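Lmo0651 protein (PDB 6EP3) controls expression of the Agr system and mediates virulence in Listeria monocytogenes, probably by binding DNA as a GntR-family transcription factor. Local coordinates at residues K35-R38 / S43-P46; E85-F90 / S204-L209; I89-A94 / R135-L140. All coordinates share one frame; numbering follows the deposited sequence.

Contact 1. Residues K35-R38 / S43-P46; sequences KLAR and SRSP
The guanidinium plane of Arg44 takes no part in its touch with Ala37; the aliphatic root of the side chain does that work, with Arg44 CG 4.2 Å from Ala37 CB. Its NH2 forms a salt bridge with Glu33. In the second flat group, the guanidinium of Arg38, the backbone N of Lys35, one turn back on the same helix, sits over the centre of one face, 4.2 Å above the plane. The contact itself is slight, resting on a single methyl group. Ala37 points toward residues 43-46, and its CB lies 4.3 Å from the carbonyl O of Ser43, a loose van der Waals touch. The alpha carbons of Ala37 and Arg44 are 6.1 Å apart, a separation that suits alanine, whose side chain ends at CB. Beyond CG the chain of Arg44 bends twice, at chi2 (-140°) and chi3 (73°), which carries its charged end off to Glu33. Helices 33-40 and 44-56 with the short turn between them form the helix-turn-helix of the GntR winged-helix domain, and 44-56 occupies the place of the recognition helix. Leu36 and Ala37 pack on Leu47, and Leu36 also reaches helix 8-21, so the buried side belongs to the domain core. Chemically, the contact divides its labour: carbon meets carbon at the turn, while charge is held at the surface. Arg48 lies beside Arg44, and a sulfate ion, probably from the crystallisation liquor, lies about 5 Å from the Arg44 side chain, consistent with a basic patch suited to a DNA phosphate.

Contact 2. Residues E85-F90 / S204-L209; sequences ETIEIF and SMFAEL
Glu88 and Phe206 mark the closest backbone approach of residues 85-90 and 204-209, their alpha carbons 7.1 Å apart, a spacing bridged by side chains alone. Phe206 points across and offers one ring face to Glu88. CB of Glu88 sits almost centrally above that face, 3.9 Å from the centroid of the Phe206 ring and only 9° off the ring normal, which makes a CH-pi contact. With CG anti to the backbone N (chi1 177°) and the chain extended beyond it, Glu88 runs over the ring toward the root of Phe206, the two side chains sliding past each other in opposite directions. Its carboxylate ends nearly parallel to the ring, the planes 11° apart, and Glu88 OE1 comes 3.4 Å from Phe206 CB. At the far end of the ring, Ile87 CG2 lies 3.6 Å from Phe206 CZ, the two side chains crossing at about a right angle. Ile87 also packs on Phe157 and Met160 of helix 147-163, in the interior of the all-helical FCD domain. On the same helix as Ile87, Glu85 forms a salt bridge with Lys97 of the second subunit. Phenylalanine suits its buried place by giving a broad apolar surface, and glutamate suits a partly exposed one because its methylenes cover the ring while the carboxylate reaches past it to Phe206 CB. No hydrogen bond joins the segments, so dispersion and CH-pi attraction hold them, the acid's oxygen resting against carbon.

Contact 3. Residues I89-A94 / R135-L140; sequences IFVDAA and RFILCL
Val91 forms the tight centre of this contact, giving one methyl to each of two residues on the facing helix. Its CG2 meets CG2 of Ile137 at 3.8 Å, the side chains crossing at about a right angle, while CG1 of Val91 lies 3.9 Å from CD1 of Leu140. The division follows from the torsion: at chi1 174° CG1 stands anti to the backbone N and CG2 beside it, so one branch reaches Leu140 and the other Ile137, about a turn apart on the facing helix. A beta-branched residue suits such a place, since its methyls sit close to the backbone and fan out at once. Leu140 points back toward helix 77-101, and its CB also approaches Val91 CG1, at 4.1 Å. One turn beyond Val91, the bare methyl of Ala94 comes 3.5 Å from the carbonyl O of Leu140; a short side chain is apt there, because the backbone itself is the neighbour.

The axes of the two short helical segments approach to 9.6 Å with an angle of 43° between their directions, a pairing of helices 77-101 and 126-142 inside the helical bundle of the FCD domain. Leu140 extends the apolar layer to Leu190 of helix 173-192, and Val91 also leans on Ile141.

Away from this seam the character changes. Phe90, Ile89 and Ala93 turn to the second subunit, where the two Phe90 rings, one from each chain, meet with their planes at about 75°. Asp92, partly exposed, engages Arg199 in a salt bridge, as befits a charged residue at the margin of an apolar core. On the other helix Arg135 is exposed, and the partly exposed Leu138 packs on Phe157 of helix 147-163.

How the contacts relate
From the N terminus, contact 1 comes first and closes a very short loop of four residues, which holds the end of helix 33-40 and the turn after it, in the DNA-binding domain. It is complete before the others begin, its centre about 41 Å from that of contact 2 and about 39 Å from that of contact 3, beyond the chain's centre. Contacts 2 and 3 both start on helix 77-101 and share Ile89 and Phe90. Contact 3 closes a loop of 40 residues at helix 126-142, within the 113-residue span that contact 2 closes at helix 195-219. The two meet directly, Ile87 CG2 lying 3.7 Å from Ile137 CG2, so helix 77-101 ties both partners together while also facing the second subunit.

Contact 1. Residues K35-R38 / S43-P46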
ATOM      1  N   LYS B  35      -5.163  27.669  12.243  1.00107.98           N
ATOM      2  CA  LYS B  35      -6.120  27.541  13.336  1.00109.84           C
ATOM      3  C   LYS B  35      -5.851  26.302  14.178  1.00104.85           C
ATOM      4  O   LYS B  35      -6.067  26.320  15.396  1.00104.11           O
ATOM      5  CB  LYS B  35      -7.544  27.503  12.780  1.00113.30           C
ATOM      6  CG  LYS B  35      -8.629  27.392  13.840  1.00118.30           C
ATOM      7  CD  LYS B  35     -10.005  27.679  13.260  1.00122.21           C
ATOM      8  CE  LYS B  35     -10.054  29.053  12.612  1.00126.48           C
ATOM      9  NZ  LYS B  35     -11.403  29.365  12.064  1.00127.56           N
ATOM     10  N   LEU B  36      -5.369  25.225  13.554  1.00 98.07           N
ATOM     11  CA  LEU B  36      -5.088  24.001  14.296  1.00 91.51           C
ATOM     12  C   LEU B  36      -3.910  24.183  15.245  1.00 92.59           C
ATOM     13  O   LEU B  36      -3.956  23.722  16.392  1.00 96.09           O
ATOM     14  CB  LEU B  36      -4.822  22.853  13.323  1.00 80.75           C
ATOM     15  CG  LEU B  36      -6.021  22.258  12.586  1.00 71.93           C
ATOM     16  CD1 LEU B  36      -5.548  21.340  11.476  1.00 68.11           C
ATOM     17  CD2 LEU B  36      -6.933  21.514  13.548  1.00 75.38           C
ATOM     18  N   ALA B  37      -2.845  24.846  14.788  1.00 87.82           N
ATOM     19  CA  ALA B  37      -1.696  25.081  15.656  1.00 87.51           C
ATOM     20  C   ALA B  37      -2.069  25.975  16.831  1.00 98.43           C
ATOM     21  O   ALA B  37      -1.554  25.800  17.942  1.00101.07           O
ATOM     22  CB  ALA B  37      -0.545  25.688  14.857  1.00 82.89           C
ATOM     23  N   ARG B  38      -2.970  26.937  16.608  1.00107.45           N
ATOM     24  CA  ARG B  38      -3.428  27.789  17.701  1.00113.30           C
ATOM     25  C   ARG B  38      -4.222  26.991  18.725  1.00112.66           C
ATOM     26  O   ARG B  38      -4.110  27.234  19.932  1.00117.75           O
ATOM     27  CB  ARG B  38      -4.274  28.941  17.156  1.00117.02           C
ATOM     28  CG  ARG B  38      -3.492  30.016  16.425  1.00123.59           C
ATOM     29  CD  ARG B  38      -4.432  30.995  15.738  1.00131.09           C
ATOM     30  NE  ARG B  38      -3.925  31.421  14.436  1.00135.06           N
ATOM     31  CZ  ARG B  38      -4.695  31.702  13.390  1.00137.10           C
ATOM     32  NH1 ARG B  38      -6.013  31.603  13.490  1.00138.71           N
ATOM     33  NH2 ARG B  38      -4.147  32.082  12.244  1.00136.35           N
ATOM     34  N   SER B  43       3.664  25.078  18.051  1.00103.18           N
ATOM     35  CA  SER B  43       4.248  25.699  16.878  1.00107.26           C
ATOM     36  C   SER B  43       3.866  24.887  15.643  1.00111.09           C
ATOM     37  O   SER B  43       3.242  23.827  15.735  1.00120.27           O
ATOM     38  CB  SER B  43       5.765  25.808  17.027  1.00108.34           C
ATOM     39  OG  SER B  43       6.325  26.554  15.963  1.00112.50           O
ATOM     40  N   ARG B  44       4.243  25.379  14.467  1.00103.17           N
ATOM     41  CA  ARG B  44       3.852  24.682  13.251  1.00105.05           C
ATOM     42  C   ARG B  44       4.788  23.534  12.897  1.00103.42           C
ATOM     43  O   ARG B  44       4.413  22.684  12.084  1.00107.91           O
ATOM     44  CB  ARG B  44       3.758  25.669  12.086  1.00106.99           C
ATOM     45  CG  ARG B  44       2.341  26.169  11.844  1.00110.03           C
ATOM     46  CD  ARG B  44       2.007  26.267  10.362  1.00115.52           C
ATOM     47  NE  ARG B  44       1.814  24.971   9.717  1.00115.51           N
ATOM     48  CZ  ARG B  44       2.671  24.435   8.855  1.00114.99           C
ATOM     49  NH1 ARG B  44       3.789  25.076   8.547  1.00114.29           N
ATOM     50  NH2 ARG B  44       2.409  23.258   8.302  1.00113.13           N
ATOM     51  N   SER B  45       5.983  23.481  13.487  1.00100.28           N
ATOM     52  CA  SER B  45       6.902  22.385  13.182  1.00 98.74           C
ATOM     53  C   SER B  45       6.331  21.018  13.537  1.00 95.43           C
ATOM     54  O   SER B  45       6.437  20.099  12.704  1.00 93.78           O
ATOM     55  CB  SER B  45       8.248  22.620  13.875  1.00101.03           C
ATOM     56  OG  SER B  45       9.045  21.446  13.835  1.00 98.47           O
ATOM     57  N   PRO B  46       5.730  20.794  14.723  1.00 90.41           N
ATOM     58  CA  PRO B  46       5.104  19.488  14.974  1.00 90.96           C
ATOM     59  C   PRO B  46       3.910  19.234  14.069  1.00 94.07           C
ATOM     60  O   PRO B  46       3.836  18.199  13.394  1.00100.15           O
ATOM     61  CB  PRO B  46       4.691  19.569  16.450  1.00 89.06           C
ATOM     62  CG  PRO B  46       4.623  21.026  16.751  1.00 86.71           C
ATOM     63  CD  PRO B  46       5.703  21.644  15.928  1.00 83.61           C
TER

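Contact 2. Residues E85-F90 / S204-L209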
ATOM      1  N   GLU B  85     -10.583  -8.213   1.680  1.00 47.81           N
ATOM      2  CA  GLU B  85     -10.272  -8.895   0.427  1.00 56.72           C
ATOM      3  C   GLU B  85      -8.829  -8.641   0.019  1.00 56.15           C
ATOM      4  O   GLU B  85      -8.130  -9.558  -0.438  1.00 51.88           O
ATOM      5  CB  GLU B  85     -11.236  -8.448  -0.671  1.00 60.35           C
ATOM      6  CG  GLU B  85     -12.678  -8.859  -0.433  1.00 66.85           C
ATOM      7  CD  GLU B  85     -13.633  -8.264  -1.450  1.00 75.38           C
ATOM      8  OE1 GLU B  85     -14.788  -8.733  -1.522  1.00 76.42           O
ATOM      9  OE2 GLU B  85     -13.233  -7.327  -2.175  1.00 77.05           O
ATOM     10  N   THR B  86      -8.360  -7.401   0.178  1.00 46.00           N
ATOM     11  CA  THR B  86      -6.949  -7.126  -0.084  1.00 57.10           C
ATOM     12  C   THR B  86      -6.054  -7.978   0.809  1.00 56.16           C
ATOM     13  O   THR B  86      -5.106  -8.631   0.336  1.00 51.87           O
ATOM     14  CB  THR B  86      -6.659  -5.637   0.108  1.00 56.84           C
ATOM     15  OG1 THR B  86      -7.438  -4.873  -0.826  1.00 57.77           O
ATOM     16  CG2 THR B  86      -5.178  -5.346  -0.095  1.00 41.25           C
ATOM     17  N   ILE B  87      -6.364  -8.001   2.109  1.00 58.00           N
ATOM     18  CA  ILE B  87      -5.587  -8.801   3.051  1.00 46.80           C
ATOM     19  C   ILE B  87      -5.561 -10.260   2.619  1.00 47.97           C
ATOM     20  O   ILE B  87      -4.511 -10.912   2.644  1.00 48.32           O
ATOM     21  CB  ILE B  87      -6.155  -8.641   4.472  1.00 52.00           C
ATOM     22  CG1 ILE B  87      -5.952  -7.208   4.964  1.00 52.50           C
ATOM     23  CG2 ILE B  87      -5.511  -9.633   5.430  1.00 44.85           C
ATOM     24  CD1 ILE B  87      -6.708  -6.889   6.222  1.00 55.88           C
ATOM     25  N   GLU B  88      -6.706 -10.785   2.180  1.00 42.83           N
ATOM     26  CA  GLU B  88      -6.812 -12.212   1.912  1.00 47.88           C
ATOM     27  C   GLU B  88      -6.111 -12.606   0.620  1.00 57.92           C
ATOM     28  O   GLU B  88      -5.505 -13.681   0.551  1.00 55.01           O
ATOM     29  CB  GLU B  88      -8.283 -12.627   1.859  1.00 49.76           C
ATOM     30  CG  GLU B  88      -8.498 -14.097   1.521  1.00 58.04           C
ATOM     31  CD  GLU B  88      -9.966 -14.477   1.421  1.00 63.06           C
ATOM     32  OE1 GLU B  88     -10.830 -13.590   1.591  1.00 69.43           O
ATOM     33  OE2 GLU B  88     -10.252 -15.668   1.178  1.00 61.78           O
ATOM     34  N   ILE B  89      -6.153 -11.753  -0.406  1.00 59.24           N
ATOM     35  CA  ILE B  89      -5.342 -12.044  -1.584  1.00 51.05           C
ATOM     36  C   ILE B  89      -3.865 -12.062  -1.205  1.00 52.98           C
ATOM     37  O   ILE B  89      -3.112 -12.947  -1.637  1.00 57.42           O
ATOM     38  CB  ILE B  89      -5.658 -11.086  -2.753  1.00 50.93           C
ATOM     39  CG1 ILE B  89      -5.114  -9.680  -2.535  1.00 51.64           C
ATOM     40  CG2 ILE B  89      -7.158 -11.042  -3.015  1.00 50.73           C
ATOM     41  CD1 ILE B  89      -5.357  -8.771  -3.706  1.00 55.14           C
ATOM     42  N   PHE B  90      -3.431 -11.111  -0.364  1.00 45.98           N
ATOM     43  CA  PHE B  90      -2.035 -11.122   0.075  1.00 53.58           C
ATOM     44  C   PHE B  90      -1.687 -12.407   0.834  1.00 55.68           C
ATOM     45  O   PHE B  90      -0.637 -13.016   0.590  1.00 53.00           O
ATOM     46  CB  PHE B  90      -1.746  -9.896   0.938  1.00 60.79           C
ATOM     47  CG  PHE B  90      -1.373  -8.681   0.145  1.00 70.27           C
ATOM     48  CD1 PHE B  90      -0.447  -8.766  -0.881  1.00 80.92           C
ATOM     49  CD2 PHE B  90      -1.948  -7.454   0.423  1.00 73.77           C
ATOM     50  CE1 PHE B  90      -0.104  -7.648  -1.617  1.00 84.17           C
ATOM     51  CE2 PHE B  90      -1.608  -6.332  -0.308  1.00 80.67           C
ATOM     52  CZ  PHE B  90      -0.685  -6.429  -1.330  1.00 84.78           C
ATOM     53  N   SER B 204     -11.906 -19.855   4.589  1.00 49.70           N
ATOM     54  CA  SER B 204     -13.071 -20.019   5.454  1.00 52.78           C
ATOM     55  C   SER B 204     -13.054 -19.015   6.600  1.00 54.07           C
ATOM     56  O   SER B 204     -14.092 -18.434   6.944  1.00 54.75           O
ATOM     57  CB  SER B 204     -13.110 -21.446   6.001  1.00 57.66           C
ATOM     58  OG  SER B 204     -14.042 -21.563   7.061  1.00 69.87           O
ATOM     59  N   MET B 205     -11.884 -18.811   7.209  1.00 50.62           N
ATOM     60  CA  MET B 205     -11.743 -17.820   8.270  1.00 54.73           C
ATOM     61  C   MET B 205     -12.173 -16.445   7.786  1.00 55.74           C
ATOM     62  O   MET B 205     -12.965 -15.754   8.444  1.00 59.41           O
ATOM     63  CB  MET B 205     -10.293 -17.786   8.755  1.00 57.99           C
ATOM     64  CG  MET B 205     -10.056 -16.923   9.987  1.00 65.36           C
ATOM     65  SD  MET B 205      -8.307 -16.762  10.422  1.00 64.96           S
ATOM     66  CE  MET B 205      -7.688 -15.885   8.985  1.00 60.76           C
ATOM     67  N   PHE B 206     -11.656 -16.032   6.629  1.00 58.28           N
ATOM     68  CA  PHE B 206     -11.979 -14.706   6.114  1.00 55.40           C
ATOM     69  C   PHE B 206     -13.454 -14.602   5.740  1.00 50.06           C
ATOM     70  O   PHE B 206     -14.082 -13.564   5.968  1.00 50.70           O
ATOM     71  CB  PHE B 206     -11.086 -14.374   4.919  1.00 54.26           C
ATOM     72  CG  PHE B 206      -9.752 -13.800   5.304  1.00 57.19           C
ATOM     73  CD1 PHE B 206      -9.617 -12.457   5.609  1.00 62.38           C
ATOM     74  CD2 PHE B 206      -8.636 -14.616   5.388  1.00 57.28           C
ATOM     75  CE1 PHE B 206      -8.388 -11.934   5.967  1.00 63.66           C
ATOM     76  CE2 PHE B 206      -7.407 -14.099   5.752  1.00 55.19           C
ATOM     77  CZ  PHE B 206      -7.284 -12.758   6.043  1.00 59.99           C
ATOM     78  N   ALA B 207     -14.032 -15.675   5.195  1.00 42.77           N
ATOM     79  CA  ALA B 207     -15.448 -15.638   4.836  1.00 56.63           C
ATOM     80  C   ALA B 207     -16.325 -15.485   6.069  1.00 61.54           C
ATOM     81  O   ALA B 207     -17.285 -14.697   6.072  1.00 58.46           O
ATOM     82  CB  ALA B 207     -15.826 -16.904   4.066  1.00 47.78           C
ATOM     83  N   GLU B 208     -16.003 -16.213   7.136  1.00 57.31           N
ATOM     84  CA  GLU B 208     -16.797 -16.098   8.352  1.00 56.07           C
ATOM     85  C   GLU B 208     -16.632 -14.722   8.983  1.00 52.91           C
ATOM     86  O   GLU B 208     -17.606 -14.135   9.472  1.00 55.33           O
ATOM     87  CB  GLU B 208     -16.421 -17.202   9.337  1.00 57.29           C
ATOM     88  CG  GLU B 208     -17.164 -17.134  10.661  1.00 65.79           C
ATOM     89  CD  GLU B 208     -18.669 -17.238  10.488  1.00 70.23           C
ATOM     90  OE1 GLU B 208     -19.118 -17.948   9.560  1.00 68.02           O
ATOM     91  OE2 GLU B 208     -19.401 -16.612  11.283  1.00 65.43           O
ATOM     92  N   LEU B 209     -15.417 -14.167   8.953  1.00 48.77           N
ATOM     93  CA  LEU B 209     -15.249 -12.835   9.526  1.00 51.95           C
ATOM     94  C   LEU B 209     -15.910 -11.762   8.671  1.00 61.42           C
ATOM     95  O   LEU B 209     -16.375 -10.752   9.206  1.00 54.70           O
ATOM     96  CB  LEU B 209     -13.770 -12.522   9.731  1.00 49.34           C
ATOM     97  CG  LEU B 209     -13.058 -13.438  10.728  1.00 52.14           C
ATOM     98  CD1 LEU B 209     -11.551 -13.247  10.680  1.00 44.18           C
ATOM     99  CD2 LEU B 209     -13.594 -13.181  12.131  1.00 53.91           C
TER

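Contact 3. Residues I89-A94 / R135-L140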
ATOM      1  N   ILE B  89      -6.153 -11.753  -0.406  1.00 59.24           N
ATOM      2  CA  ILE B  89      -5.342 -12.044  -1.584  1.00 51.05           C
ATOM      3  C   ILE B  89      -3.865 -12.062  -1.205  1.00 52.98           C
ATOM      4  O   ILE B  89      -3.112 -12.947  -1.637  1.00 57.42           O
ATOM      5  CB  ILE B  89      -5.658 -11.086  -2.753  1.00 50.93           C
ATOM      6  CG1 ILE B  89      -5.114  -9.680  -2.535  1.00 51.64           C
ATOM      7  CG2 ILE B  89      -7.158 -11.042  -3.015  1.00 50.73           C
ATOM      8  CD1 ILE B  89      -5.357  -8.771  -3.706  1.00 55.14           C
ATOM      9  N   PHE B  90      -3.431 -11.111  -0.364  1.00 45.98           N
ATOM     10  CA  PHE B  90      -2.035 -11.122   0.075  1.00 53.58           C
ATOM     11  C   PHE B  90      -1.687 -12.407   0.834  1.00 55.68           C
ATOM     12  O   PHE B  90      -0.637 -13.016   0.590  1.00 53.00           O
ATOM     13  CB  PHE B  90      -1.746  -9.896   0.938  1.00 60.79           C
ATOM     14  CG  PHE B  90      -1.373  -8.681   0.145  1.00 70.27           C
ATOM     15  CD1 PHE B  90      -0.447  -8.766  -0.881  1.00 80.92           C
ATOM     16  CD2 PHE B  90      -1.948  -7.454   0.423  1.00 73.77           C
ATOM     17  CE1 PHE B  90      -0.104  -7.648  -1.617  1.00 84.17           C
ATOM     18  CE2 PHE B  90      -1.608  -6.332  -0.308  1.00 80.67           C
ATOM     19  CZ  PHE B  90      -0.685  -6.429  -1.330  1.00 84.78           C
ATOM     20  N   VAL B  91      -2.556 -12.837   1.751  1.00 54.46           N
ATOM     21  CA  VAL B  91      -2.266 -14.024   2.563  1.00 53.85           C
ATOM     22  C   VAL B  91      -2.202 -15.270   1.687  1.00 54.15           C
ATOM     23  O   VAL B  91      -1.274 -16.090   1.795  1.00 52.39           O
ATOM     24  CB  VAL B  91      -3.315 -14.185   3.680  1.00 49.08           C
ATOM     25  CG1 VAL B  91      -3.102 -15.494   4.428  1.00 47.91           C
ATOM     26  CG2 VAL B  91      -3.274 -13.011   4.642  1.00 47.42           C
ATOM     27  N   ASP B  92      -3.202 -15.444   0.819  1.00 57.30           N
ATOM     28  CA  ASP B  92      -3.244 -16.627  -0.029  1.00 56.61           C
ATOM     29  C   ASP B  92      -2.048 -16.674  -0.968  1.00 57.91           C
ATOM     30  O   ASP B  92      -1.436 -17.735  -1.146  1.00 63.82           O
ATOM     31  CB  ASP B  92      -4.552 -16.664  -0.818  1.00 54.38           C
ATOM     32  CG  ASP B  92      -4.687 -17.919  -1.654  1.00 63.12           C
ATOM     33  OD1 ASP B  92      -4.916 -19.000  -1.068  1.00 62.17           O
ATOM     34  OD2 ASP B  92      -4.560 -17.829  -2.894  1.00 66.06           O
ATOM     35  N   ALA B  93      -1.690 -15.537  -1.576  1.00 54.27           N
ATOM     36  CA  ALA B  93      -0.528 -15.524  -2.457  1.00 55.18           C
ATOM     37  C   ALA B  93       0.758 -15.782  -1.681  1.00 54.64           C
ATOM     38  O   ALA B  93       1.676 -16.428  -2.196  1.00 60.92           O
ATOM     39  CB  ALA B  93      -0.446 -14.199  -3.212  1.00 42.76           C
ATOM     40  N   ALA B  94       0.846 -15.291  -0.444  1.00 51.55           N
ATOM     41  CA  ALA B  94       2.020 -15.575   0.375  1.00 53.77           C
ATOM     42  C   ALA B  94       2.176 -17.071   0.591  1.00 54.60           C
ATOM     43  O   ALA B  94       3.265 -17.631   0.400  1.00 43.40           O
ATOM     44  CB  ALA B  94       1.915 -14.851   1.718  1.00 45.95           C
ATOM     45  N   ARG B 135      -1.155  -9.369  13.875  1.00 55.95           N
ATOM     46  CA  ARG B 135       0.235  -9.816  13.785  1.00 58.05           C
ATOM     47  C   ARG B 135       0.335 -11.261  13.300  1.00 54.11           C
ATOM     48  O   ARG B 135       1.276 -11.610  12.581  1.00 58.73           O
ATOM     49  CB  ARG B 135       0.938  -9.659  15.134  1.00 67.49           C
ATOM     50  CG  ARG B 135       1.034  -8.222  15.636  1.00 75.48           C
ATOM     51  CD  ARG B 135       2.476  -7.778  15.803  1.00 78.29           C
ATOM     52  NE  ARG B 135       3.068  -8.276  17.042  1.00 81.78           N
ATOM     53  CZ  ARG B 135       4.354  -8.586  17.181  1.00 90.45           C
ATOM     54  NH1 ARG B 135       5.188  -8.453  16.159  1.00 93.77           N
ATOM     55  NH2 ARG B 135       4.808  -9.033  18.344  1.00 92.72           N
ATOM     56  N   PHE B 136      -0.627 -12.105  13.669  1.00 49.60           N
ATOM     57  CA  PHE B 136      -0.701 -13.450  13.100  1.00 50.70           C
ATOM     58  C   PHE B 136      -0.891 -13.387  11.582  1.00 52.57           C
ATOM     59  O   PHE B 136      -0.210 -14.091  10.814  1.00 46.74           O
ATOM     60  CB  PHE B 136      -1.841 -14.223  13.767  1.00 44.99           C
ATOM     61  CG  PHE B 136      -2.047 -15.604  13.218  1.00 45.22           C
ATOM     62  CD1 PHE B 136      -1.330 -16.676  13.721  1.00 50.23           C
ATOM     63  CD2 PHE B 136      -2.959 -15.832  12.201  1.00 50.21           C
ATOM     64  CE1 PHE B 136      -1.518 -17.950  13.219  1.00 49.61           C
ATOM     65  CE2 PHE B 136      -3.147 -17.107  11.687  1.00 48.64           C
ATOM     66  CZ  PHE B 136      -2.426 -18.165  12.196  1.00 46.06           C
ATOM     67  N   ILE B 137      -1.820 -12.543  11.131  1.00 54.26           N
ATOM     68  CA  ILE B 137      -2.012 -12.380   9.689  1.00 51.66           C
ATOM     69  C   ILE B 137      -0.740 -11.847   9.029  1.00 44.26           C
ATOM     70  O   ILE B 137      -0.352 -12.285   7.936  1.00 51.97           O
ATOM     71  CB  ILE B 137      -3.227 -11.477   9.413  1.00 52.14           C
ATOM     72  CG1 ILE B 137      -4.509 -12.169   9.883  1.00 52.39           C
ATOM     73  CG2 ILE B 137      -3.310 -11.126   7.937  1.00 44.59           C
ATOM     74  CD1 ILE B 137      -5.748 -11.297   9.800  1.00 59.25           C
ATOM     75  N   LEU B 138      -0.054 -10.918   9.699  1.00 46.28           N
ATOM     76  CA  LEU B 138       1.167 -10.339   9.141  1.00 53.43           C
ATOM     77  C   LEU B 138       2.270 -11.377   9.029  1.00 54.43           C
ATOM     78  O   LEU B 138       3.070 -11.340   8.093  1.00 47.97           O
ATOM     79  CB  LEU B 138       1.647  -9.172  10.004  1.00 46.10           C
ATOM     80  CG  LEU B 138       0.885  -7.848   9.937  1.00 49.35           C
ATOM     81  CD1 LEU B 138       1.466  -6.857  10.935  1.00 47.55           C
ATOM     82  CD2 LEU B 138       0.907  -7.279   8.533  1.00 42.82           C
ATOM     83  N   CYS B 139       2.342 -12.298   9.988  1.00 47.31           N
ATOM     84  CA  CYS B 139       3.316 -13.381   9.918  1.00 44.62           C
ATOM     85  C   CYS B 139       3.024 -14.292   8.729  1.00 41.71           C
ATOM     86  O   CYS B 139       3.932 -14.680   7.969  1.00 47.94           O
ATOM     87  CB  CYS B 139       3.298 -14.158  11.238  1.00 42.19           C
ATOM     88  SG  CYS B 139       4.610 -15.340  11.410  1.00 56.90           S
ATOM     89  N   LEU B 140       1.749 -14.645   8.556  1.00 44.20           N
ATOM     90  CA  LEU B 140       1.350 -15.390   7.364  1.00 51.94           C
ATOM     91  C   LEU B 140       1.811 -14.684   6.093  1.00 60.54           C
ATOM     92  O   LEU B 140       2.361 -15.313   5.181  1.00 59.26           O
ATOM     93  CB  LEU B 140      -0.168 -15.560   7.335  1.00 54.03           C
ATOM     94  CG  LEU B 140      -0.755 -16.616   8.264  1.00 55.17           C
ATOM     95  CD1 LEU B 140      -2.254 -16.700   8.051  1.00 47.81           C
ATOM     96  CD2 LEU B 140      -0.096 -17.957   8.007  1.00 58.57           C
TER